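Local coordinates for DNA topoisomerase 2-associated protein PAT1 (Saccharomyces cerevisiae, PDB 5LMG) that activates mRNA decapping and represses translation, its C-terminal domain directly binding the Dcp2 decapping enzyme and the Xrn1 exonuclease, at residues R294-E299 and N350-V355; D302-T307 and G363-L368. The protein carries 2 engineered substitutions. One frame throughout, in Å; residues are numbered along the deposited sequence.

Contact 1 of 2, residues R294-E299 and N350-V355; sequences RIIIDE and NLFLNV
The backbone bond from Glu299 N to Ile295 O, 2.9 Å, closes the helical turn that holds Ile296 and Ile297 out to Phe352 and Leu353; the equivalent bond on the other helix runs from Asn354 N to Asn350 O. Between the two helices the contact itself is wholly apolar. The axes of segments 294-299 and 350-355 come no closer than 12.3 Å and run roughly antiparallel, at 147°, so the backbones stay apart and long side chains bridge the gap. Phe352 does most of the bridging: its CG lies anti to the backbone N (chi1 168°), which carries the ring straight out toward helix 290-322. The methyl Ile296 CG2 meets the outer end of the ring obliquely, 3.8 Å from Phe352 CZ and as near to CE1. Ile297 sends its CD1 back to the same ring, 4.2 Å from Phe352 CE2, and this methyl also reaches Leu353 CD2 at 4.3 Å, so this one carbon touches two residues adjacent in sequence. All four side chains are buried. Leu281 and Leu284 of helix 275-286 pack on Phe352 and Ile296 respectively, and Tyr239 and Phe243 of helix 234-246 lie against Ile296. Ile297 also packs on an apolar side chain of the bound Dcp2 peptide, and an acidic side chain of that peptide pairs with Arg294 NE in a salt bridge. The arrangement is that of an antiparallel alpha-alpha hairpin in a mainly helical domain, consistent with the TPR-like clan of the Pat1 family, with one helix doubling as peptide-binding surface.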
ATOM      1  N   ARG A 294     -15.261  16.553   0.652  1.00 39.82           N
ATOM      2  CA  ARG A 294     -15.523  17.432   1.793  1.00 38.91           C
ATOM      3  C   ARG A 294     -15.177  16.711   3.089  1.00 41.61           C
ATOM      4  O   ARG A 294     -14.496  17.287   3.936  1.00 40.64           O
ATOM      5  CB  ARG A 294     -16.990  17.869   1.821  1.00 36.99           C
ATOM      6  CG  ARG A 294     -17.353  18.942   0.786  1.00 39.04           C
ATOM      7  CD  ARG A 294     -18.844  19.222   0.822  1.00 46.14           C
ATOM      8  NE  ARG A 294     -19.197  20.215   1.836  1.00 44.85           N
ATOM      9  CZ  ARG A 294     -19.673  19.937   3.046  1.00 58.45           C
ATOM     10  NH1 ARG A 294     -19.860  18.678   3.421  1.00 44.11           N
ATOM     11  NH2 ARG A 294     -19.983  20.917   3.884  1.00 47.03           N
ATOM     12  N   ILE A 295     -15.640  15.445   3.224  1.00 37.62           N
ATOM     13  CA  ILE A 295     -15.388  14.588   4.381  1.00 36.53           C
ATOM     14  C   ILE A 295     -13.885  14.269   4.476  1.00 39.74           C
ATOM     15  O   ILE A 295     -13.329  14.401   5.563  1.00 39.54           O
ATOM     16  CB  ILE A 295     -16.270  13.302   4.359  1.00 39.33           C
ATOM     17  CG1 ILE A 295     -17.772  13.632   4.552  1.00 39.49           C
ATOM     18  CG2 ILE A 295     -15.775  12.263   5.409  1.00 40.56           C
ATOM     19  CD1 ILE A 295     -18.715  12.630   3.992  1.00 41.97           C
ATOM     20  N   ILE A 296     -13.240  13.841   3.348  1.00 35.90           N
ATOM     21  CA  ILE A 296     -11.797  13.503   3.317  1.00 35.42           C
ATOM     22  C   ILE A 296     -10.934  14.680   3.829  1.00 40.91           C
ATOM     23  O   ILE A 296     -10.147  14.469   4.759  1.00 39.21           O
ATOM     24  CB  ILE A 296     -11.291  12.946   1.951  1.00 37.79           C
ATOM     25  CG1 ILE A 296     -12.059  11.653   1.546  1.00 38.20           C
ATOM     26  CG2 ILE A 296      -9.743  12.698   1.988  1.00 36.41           C
ATOM     27  CD1 ILE A 296     -12.090  11.351  -0.009  1.00 46.87           C
ATOM     28  N   ILE A 297     -11.105  15.901   3.232  1.00 39.62           N
ATOM     29  CA  ILE A 297     -10.417  17.156   3.585  1.00 40.55           C
ATOM     30  C   ILE A 297     -10.622  17.462   5.068  1.00 45.27           C
ATOM     31  O   ILE A 297      -9.660  17.799   5.759  1.00 44.88           O
ATOM     32  CB  ILE A 297     -10.884  18.362   2.684  1.00 45.27           C
ATOM     33  CG1 ILE A 297     -10.126  18.410   1.346  1.00 46.33           C
ATOM     34  CG2 ILE A 297     -10.747  19.728   3.407  1.00 48.87           C
ATOM     35  CD1 ILE A 297      -8.698  19.112   1.394  1.00 59.33           C
ATOM     36  N   ASP A 298     -11.884  17.351   5.554  1.00 41.41           N
ATOM     37  CA  ASP A 298     -12.195  17.625   6.950  1.00 40.54           C
ATOM     38  C   ASP A 298     -11.426  16.671   7.890  1.00 41.88           C
ATOM     39  O   ASP A 298     -10.846  17.117   8.878  1.00 41.17           O
ATOM     40  CB  ASP A 298     -13.721  17.532   7.197  1.00 41.65           C
ATOM     41  CG  ASP A 298     -14.076  17.838   8.622  1.00 47.26           C
ATOM     42  OD1 ASP A 298     -13.779  18.961   9.076  1.00 48.70           O
ATOM     43  OD2 ASP A 298     -14.530  16.917   9.325  1.00 55.72           O
ATOM     44  N   GLU A 299     -11.427  15.368   7.566  1.00 37.15           N
ATOM     45  CA  GLU A 299     -10.816  14.335   8.398  1.00 37.05           C
ATOM     46  C   GLU A 299      -9.288  14.416   8.464  1.00 41.42           C
ATOM     47  O   GLU A 299      -8.716  14.046   9.487  1.00 41.78           O
ATOM     48  CB  GLU A 299     -11.294  12.926   7.996  1.00 37.84           C
ATOM     49  CG  GLU A 299     -12.722  12.647   8.468  1.00 47.60           C
ATOM     50  CD  GLU A 299     -13.180  11.198   8.478  1.00 62.24           C
ATOM     51  OE1 GLU A 299     -12.417  10.319   8.946  1.00 45.47           O
ATOM     52  OE2 GLU A 299     -14.342  10.953   8.082  1.00 54.52           O
ATOM     53  N   ASN A 350       0.748  17.971  -2.800  1.00 42.54           N
ATOM     54  CA  ASN A 350       0.122  18.408  -4.055  1.00 43.13           C
ATOM     55  C   ASN A 350      -0.456  17.255  -4.882  1.00 45.05           C
ATOM     56  O   ASN A 350      -1.407  17.481  -5.616  1.00 44.08           O
ATOM     57  CB  ASN A 350       1.050  19.290  -4.890  1.00 44.24           C
ATOM     58  CG  ASN A 350       1.033  20.711  -4.402  1.00 60.56           C
ATOM     59  OD1 ASN A 350      -0.026  21.292  -4.155  1.00 58.78           O
ATOM     60  ND2 ASN A 350       2.203  21.301  -4.234  1.00 47.31           N
ATOM     61  N   LEU A 351       0.054  16.019  -4.716  1.00 41.40           N
ATOM     62  CA  LEU A 351      -0.510  14.829  -5.368  1.00 41.57           C
ATOM     63  C   LEU A 351      -1.991  14.696  -4.941  1.00 44.49           C
ATOM     64  O   LEU A 351      -2.866  14.499  -5.785  1.00 43.21           O
ATOM     65  CB  LEU A 351       0.292  13.556  -4.977  1.00 41.58           C
ATOM     66  CG  LEU A 351      -0.233  12.181  -5.471  1.00 46.60           C
ATOM     67  CD1 LEU A 351      -0.326  12.121  -7.004  1.00 47.16           C
ATOM     68  CD2 LEU A 351       0.660  11.053  -4.981  1.00 48.69           C
ATOM     69  N   PHE A 352      -2.255  14.889  -3.631  1.00 41.59           N
ATOM     70  CA  PHE A 352      -3.586  14.825  -3.041  1.00 40.66           C
ATOM     71  C   PHE A 352      -4.424  16.055  -3.389  1.00 44.52           C
ATOM     72  O   PHE A 352      -5.539  15.889  -3.865  1.00 44.23           O
ATOM     73  CB  PHE A 352      -3.494  14.621  -1.516  1.00 41.90           C
ATOM     74  CG  PHE A 352      -4.778  14.809  -0.732  1.00 43.38           C
ATOM     75  CD1 PHE A 352      -5.914  14.057  -1.030  1.00 45.32           C
ATOM     76  CD2 PHE A 352      -4.837  15.698   0.335  1.00 45.69           C
ATOM     77  CE1 PHE A 352      -7.090  14.206  -0.281  1.00 46.61           C
ATOM     78  CE2 PHE A 352      -6.020  15.854   1.074  1.00 48.05           C
ATOM     79  CZ  PHE A 352      -7.130  15.099   0.767  1.00 46.11           C
ATOM     80  N   LEU A 353      -3.885  17.273  -3.158  1.00 41.62           N
ATOM     81  CA  LEU A 353      -4.594  18.538  -3.367  1.00 41.97           C
ATOM     82  C   LEU A 353      -5.030  18.793  -4.808  1.00 45.75           C
ATOM     83  O   LEU A 353      -6.185  19.184  -5.013  1.00 44.14           O
ATOM     84  CB  LEU A 353      -3.790  19.744  -2.835  1.00 41.77           C
ATOM     85  CG  LEU A 353      -3.586  19.861  -1.322  1.00 45.57           C
ATOM     86  CD1 LEU A 353      -2.684  21.056  -1.003  1.00 45.23           C
ATOM     87  CD2 LEU A 353      -4.926  19.996  -0.580  1.00 48.78           C
ATOM     88  N   ASN A 354      -4.110  18.593  -5.797  1.00 43.05           N
ATOM     89  CA  ASN A 354      -4.372  18.817  -7.233  1.00 43.95           C
ATOM     90  C   ASN A 354      -5.567  18.048  -7.763  1.00 49.90           C
ATOM     91  O   ASN A 354      -6.315  18.574  -8.579  1.00 50.51           O
ATOM     92  CB  ASN A 354      -3.145  18.554  -8.100  1.00 41.38           C
ATOM     93  CG  ASN A 354      -1.940  19.434  -7.812  1.00 52.10           C
ATOM     94  OD1 ASN A 354      -1.984  20.455  -7.104  1.00 44.74           O
ATOM     95  ND2 ASN A 354      -0.829  19.053  -8.372  1.00 42.58           N
ATOM     96  N   VAL A 355      -5.750  16.819  -7.274  1.00 47.56           N
ATOM     97  CA  VAL A 355      -6.850  15.910  -7.604  1.00 48.48           C
ATOM     98  C   VAL A 355      -8.228  16.585  -7.314  1.00 51.44           C
ATOM     99  O   VAL A 355      -9.193  16.390  -8.058  1.00 51.29           O
ATOM    100  CB  VAL A 355      -6.595  14.577  -6.849  1.00 52.42           C
ATOM    101  CG1 VAL A 355      -7.872  13.934  -6.342  1.00 52.59           C
ATOM    102  CG2 VAL A 355      -5.772  13.609  -7.700  1.00 51.91           C
TER

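Contact 2 of 2, residues D302-T307 and G363-L368. With EDO (1,2-ethanediol), chain M; EDO (1,2-ethanediol), chain F; EDO (1,2-ethanediol), chain H.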
ATOM      1  N   ASP A 302      -5.965  18.512   9.868  1.00 38.65           N
ATOM      2  CA  ASP A 302      -4.851  18.663  10.813  1.00 39.43           C
ATOM      3  C   ASP A 302      -3.540  18.058  10.266  1.00 41.93           C
ATOM      4  O   ASP A 302      -2.462  18.585  10.533  1.00 39.98           O
ATOM      5  CB  ASP A 302      -5.224  18.122  12.200  1.00 41.33           C
ATOM      6  CG  ASP A 302      -6.391  18.844  12.872  1.00 53.53           C
ATOM      7  OD1 ASP A 302      -6.574  20.066  12.615  1.00 51.98           O
ATOM      8  OD2 ASP A 302      -7.121  18.190  13.656  1.00 62.32           O
ATOM      9  N   GLU A 303      -3.645  17.003   9.441  1.00 39.49           N
ATOM     10  CA  GLU A 303      -2.490  16.364   8.803  1.00 38.82           C
ATOM     11  C   GLU A 303      -1.943  17.225   7.664  1.00 41.51           C
ATOM     12  O   GLU A 303      -0.724  17.295   7.507  1.00 40.16           O
ATOM     13  CB  GLU A 303      -2.823  14.947   8.342  1.00 39.60           C
ATOM     14  CG  GLU A 303      -3.038  13.965   9.491  1.00 47.21           C
ATOM     15  CD  GLU A 303      -1.884  13.661  10.439  1.00 62.19           C
ATOM     16  OE1 GLU A 303      -2.158  13.083  11.517  1.00 60.64           O
ATOM     17  OE2 GLU A 303      -0.716  13.990  10.122  1.00 50.08           O
ATOM     18  N   ILE A 304      -2.843  17.957   6.947  1.00 38.41           N
ATOM     19  CA  ILE A 304      -2.478  18.900   5.886  1.00 38.63           C
ATOM     20  C   ILE A 304      -1.649  20.047   6.521  1.00 42.28           C
ATOM     21  O   ILE A 304      -0.569  20.367   6.017  1.00 40.23           O
ATOM     22  CB  ILE A 304      -3.734  19.422   5.109  1.00 41.24           C
ATOM     23  CG1 ILE A 304      -4.374  18.293   4.250  1.00 41.22           C
ATOM     24  CG2 ILE A 304      -3.391  20.651   4.245  1.00 40.16           C
ATOM     25  CD1 ILE A 304      -5.788  18.566   3.751  1.00 42.54           C
ATOM     26  N   PHE A 305      -2.154  20.627   7.636  1.00 39.16           N
ATOM     27  CA  PHE A 305      -1.478  21.712   8.356  1.00 40.02           C
ATOM     28  C   PHE A 305      -0.128  21.276   8.982  1.00 42.99           C
ATOM     29  O   PHE A 305       0.839  22.035   8.891  1.00 41.49           O
ATOM     30  CB  PHE A 305      -2.408  22.381   9.384  1.00 42.01           C
ATOM     31  CG  PHE A 305      -3.646  23.046   8.817  1.00 44.51           C
ATOM     32  CD1 PHE A 305      -3.673  23.515   7.503  1.00 48.47           C
ATOM     33  CD2 PHE A 305      -4.782  23.215   9.598  1.00 47.74           C
ATOM     34  CE1 PHE A 305      -4.826  24.107   6.974  1.00 49.63           C
ATOM     35  CE2 PHE A 305      -5.918  23.846   9.081  1.00 50.46           C
ATOM     36  CZ  PHE A 305      -5.936  24.276   7.769  1.00 48.70           C
ATOM     37  N   ALA A 306      -0.054  20.054   9.560  1.00 39.02           N
ATOM     38  CA  ALA A 306       1.183  19.505  10.132  1.00 39.75           C
ATOM     39  C   ALA A 306       2.274  19.390   9.047  1.00 44.18           C
ATOM     40  O   ALA A 306       3.415  19.767   9.312  1.00 42.87           O
ATOM     41  CB  ALA A 306       0.922  18.145  10.763  1.00 40.31           C
ATOM     42  N   THR A 307       1.906  18.931   7.819  1.00 40.33           N
ATOM     43  CA  THR A 307       2.816  18.798   6.673  1.00 40.38           C
ATOM     44  C   THR A 307       3.326  20.167   6.210  1.00 43.05           C
ATOM     45  O   THR A 307       4.512  20.286   5.901  1.00 42.60           O
ATOM     46  CB  THR A 307       2.175  17.974   5.527  1.00 52.50           C
ATOM     47  OG1 THR A 307       1.839  16.680   6.022  1.00 56.00           O
ATOM     48  CG2 THR A 307       3.108  17.798   4.335  1.00 53.20           C
ATOM     49  N   GLY A 363       3.343  29.493   0.190  1.00 65.96           N
ATOM     50  CA  GLY A 363       2.976  29.389   1.600  1.00 65.64           C
ATOM     51  C   GLY A 363       1.495  29.310   1.912  1.00 68.87           C
ATOM     52  O   GLY A 363       1.112  29.458   3.076  1.00 69.19           O
ATOM     53  N   GLU A 364       0.645  29.051   0.889  1.00 64.13           N
ATOM     54  CA  GLU A 364      -0.815  28.965   1.045  1.00 63.04           C
ATOM     55  C   GLU A 364      -1.479  27.910   0.150  1.00 62.39           C
ATOM     56  O   GLU A 364      -0.935  27.563  -0.901  1.00 61.17           O
ATOM     57  CB  GLU A 364      -1.452  30.336   0.753  1.00 65.34           C
ATOM     58  CG  GLU A 364      -1.477  31.269   1.951  1.00 79.86           C
ATOM     59  CD  GLU A 364      -1.989  32.679   1.711  1.00106.72           C
ATOM     60  OE1 GLU A 364      -2.479  32.966   0.593  1.00102.11           O
ATOM     61  OE2 GLU A 364      -1.902  33.499   2.653  1.00103.07           O
ATOM     62  N   ILE A 365      -2.673  27.425   0.562  1.00 56.40           N
ATOM     63  CA  ILE A 365      -3.491  26.503  -0.236  1.00 54.74           C
ATOM     64  C   ILE A 365      -4.488  27.373  -1.012  1.00 57.19           C
ATOM     65  O   ILE A 365      -5.241  28.133  -0.410  1.00 55.89           O
ATOM     66  CB  ILE A 365      -4.228  25.393   0.570  1.00 57.08           C
ATOM     67  CG1 ILE A 365      -3.264  24.536   1.418  1.00 57.15           C
ATOM     68  CG2 ILE A 365      -5.077  24.502  -0.366  1.00 56.03           C
ATOM     69  CD1 ILE A 365      -3.985  23.897   2.619  1.00 63.51           C
ATOM     70  N   SER A 366      -4.489  27.257  -2.338  1.00 54.09           N
ATOM     71  CA  SER A 366      -5.375  28.042  -3.196  1.00 54.40           C
ATOM     72  C   SER A 366      -5.965  27.177  -4.308  1.00 57.85           C
ATOM     73  O   SER A 366      -5.584  26.013  -4.454  1.00 56.23           O
ATOM     74  CB  SER A 366      -4.607  29.223  -3.786  1.00 58.34           C
ATOM     75  OG  SER A 366      -3.504  28.777  -4.559  1.00 67.40           O
ATOM     76  N   GLU A 367      -6.896  27.746  -5.091  1.00 56.16           N
ATOM     77  CA  GLU A 367      -7.525  27.062  -6.217  1.00 56.82           C
ATOM     78  C   GLU A 367      -6.563  26.994  -7.401  1.00 63.57           C
ATOM     79  O   GLU A 367      -5.925  27.989  -7.757  1.00 63.96           O
ATOM     80  CB  GLU A 367      -8.828  27.750  -6.641  1.00 58.67           C
ATOM     81  CG  GLU A 367      -9.922  27.735  -5.590  1.00 71.85           C
ATOM     82  CD  GLU A 367     -11.093  28.632  -5.940  1.00 95.03           C
ATOM     83  OE1 GLU A 367     -12.018  28.150  -6.632  1.00 92.88           O
ATOM     84  OE2 GLU A 367     -11.067  29.823  -5.554  1.00 87.35           O
ATOM     85  N   LEU A 368      -6.456  25.804  -7.987  1.00 61.35           N
ATOM     86  CA  LEU A 368      -5.633  25.503  -9.150  1.00 61.99           C
ATOM     87  C   LEU A 368      -6.422  25.937 -10.409  1.00 69.17           C
ATOM     88  O   LEU A 368      -7.654  25.798 -10.439  1.00 69.74           O
ATOM     89  CB  LEU A 368      -5.376  23.982  -9.140  1.00 61.36           C
ATOM     90  CG  LEU A 368      -4.346  23.362 -10.075  1.00 65.67           C
ATOM     91  CD1 LEU A 368      -2.933  23.810  -9.739  1.00 65.17           C
ATOM     92  CD2 LEU A 368      -4.416  21.854  -9.986  1.00 67.57           C
TER
HETATM   93  C1  EDO M 809       4.022  16.140   8.753  1.00 65.06           C
HETATM   94  O1  EDO M 809       3.419  15.036   9.401  1.00 64.00           O
HETATM   95  C2  EDO M 809       5.143  15.700   7.765  1.00 66.72           C
HETATM   96  O2  EDO M 809       4.603  15.253   6.529  1.00 68.46           O
HETATM   97  C1  EDO F 802      -4.114  21.735  15.098  1.00 57.28           C
HETATM   98  O1  EDO F 802      -4.501  21.692  13.727  1.00 56.35           O
HETATM   99  C2  EDO F 802      -3.715  20.330  15.590  1.00 58.13           C
HETATM  100  O2  EDO F 802      -4.883  19.542  15.729  1.00 60.90           O
HETATM  101  C1  EDO H 804       2.093  12.521  11.457  1.00 66.28           C
HETATM  102  O1  EDO H 804       1.852  12.893  10.106  1.00 65.04           O
HETATM  103  C2  EDO H 804       1.319  11.220  11.772  1.00 67.62           C
HETATM  104  O2  EDO H 804       1.872  10.093  11.083  1.00 65.39           O
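The Phe305 ring meets Ile365 with its edge: the methyl Ile365 CD1 sits near the ring plane, 4.4 Å from Phe305 CE1, and the O1 hydroxyl of a 1,2-ethanediol (chain F) lies near the same plane by the opposite corner, CD2. Neither of these neighbours lies over a ring face; the backbone of the bound Dcp2 peptide also packs against Phe305. The contact lays helix 290-322 against the C-terminal beta hairpin, strands 358-361 and 364-367, whose tight turn includes Gly363 with a positive phi of 73°. Its closest touch is methyl to methyl, Ile304 CG2 to Ile365 CD1 at 3.7 Å, and the two side chains cross at about a right angle. With Ile304 CG1 beside the backbone N (chi1 -69°), the CG2 methyl lies anti to that nitrogen and is turned toward the strand. Ile365 reaches over with its longer branch. Trp278 of helix 275-286 and Leu349 of helix 329-355 also pack on Ile304, while Ile365 leans on Tyr360 and Ile308; an apolar contact to the Dcp2 peptide is made by each isoleucine, so the pair lines part of the peptide-binding surface. The carboxylate of Asp302 accepts a hydrogen bond from the chain F diol, O1 to OD1, at 2.9 Å. Glu303 bends at chi2 (-63°), and its OE1 accepts from Gln251 NE2 in the loop after helix 234-246. With an alanine in place of Glu303, Gln251 NE2 would probably lose this acceptor and its amide be freer to turn. One turn on, Thr307 OG1 is hydrogen-bonded to O2 of another 1,2-ethanediol (chain M) at 3.2 Å.

Overall arrangement
From the N terminus, helix 290-322 supplies the first segments of both contacts, 294-299 and then 302-307. The chain turns back through helix 329-355, where 350-355 closes a loop of 50 mostly helical residues in contact 1, and runs on into the terminal hairpin, where 363-368 closes one of 55 residues in contact 2. The segments alternate, so the two closures cross instead of nesting. Their centres lie about 10 Å apart and they share apolar packing: Ile304 CD1 is 3.8 Å from Phe352 CE2. Together they tie the helical hairpin and the C-terminal strands into one block beside the Dcp2 peptide.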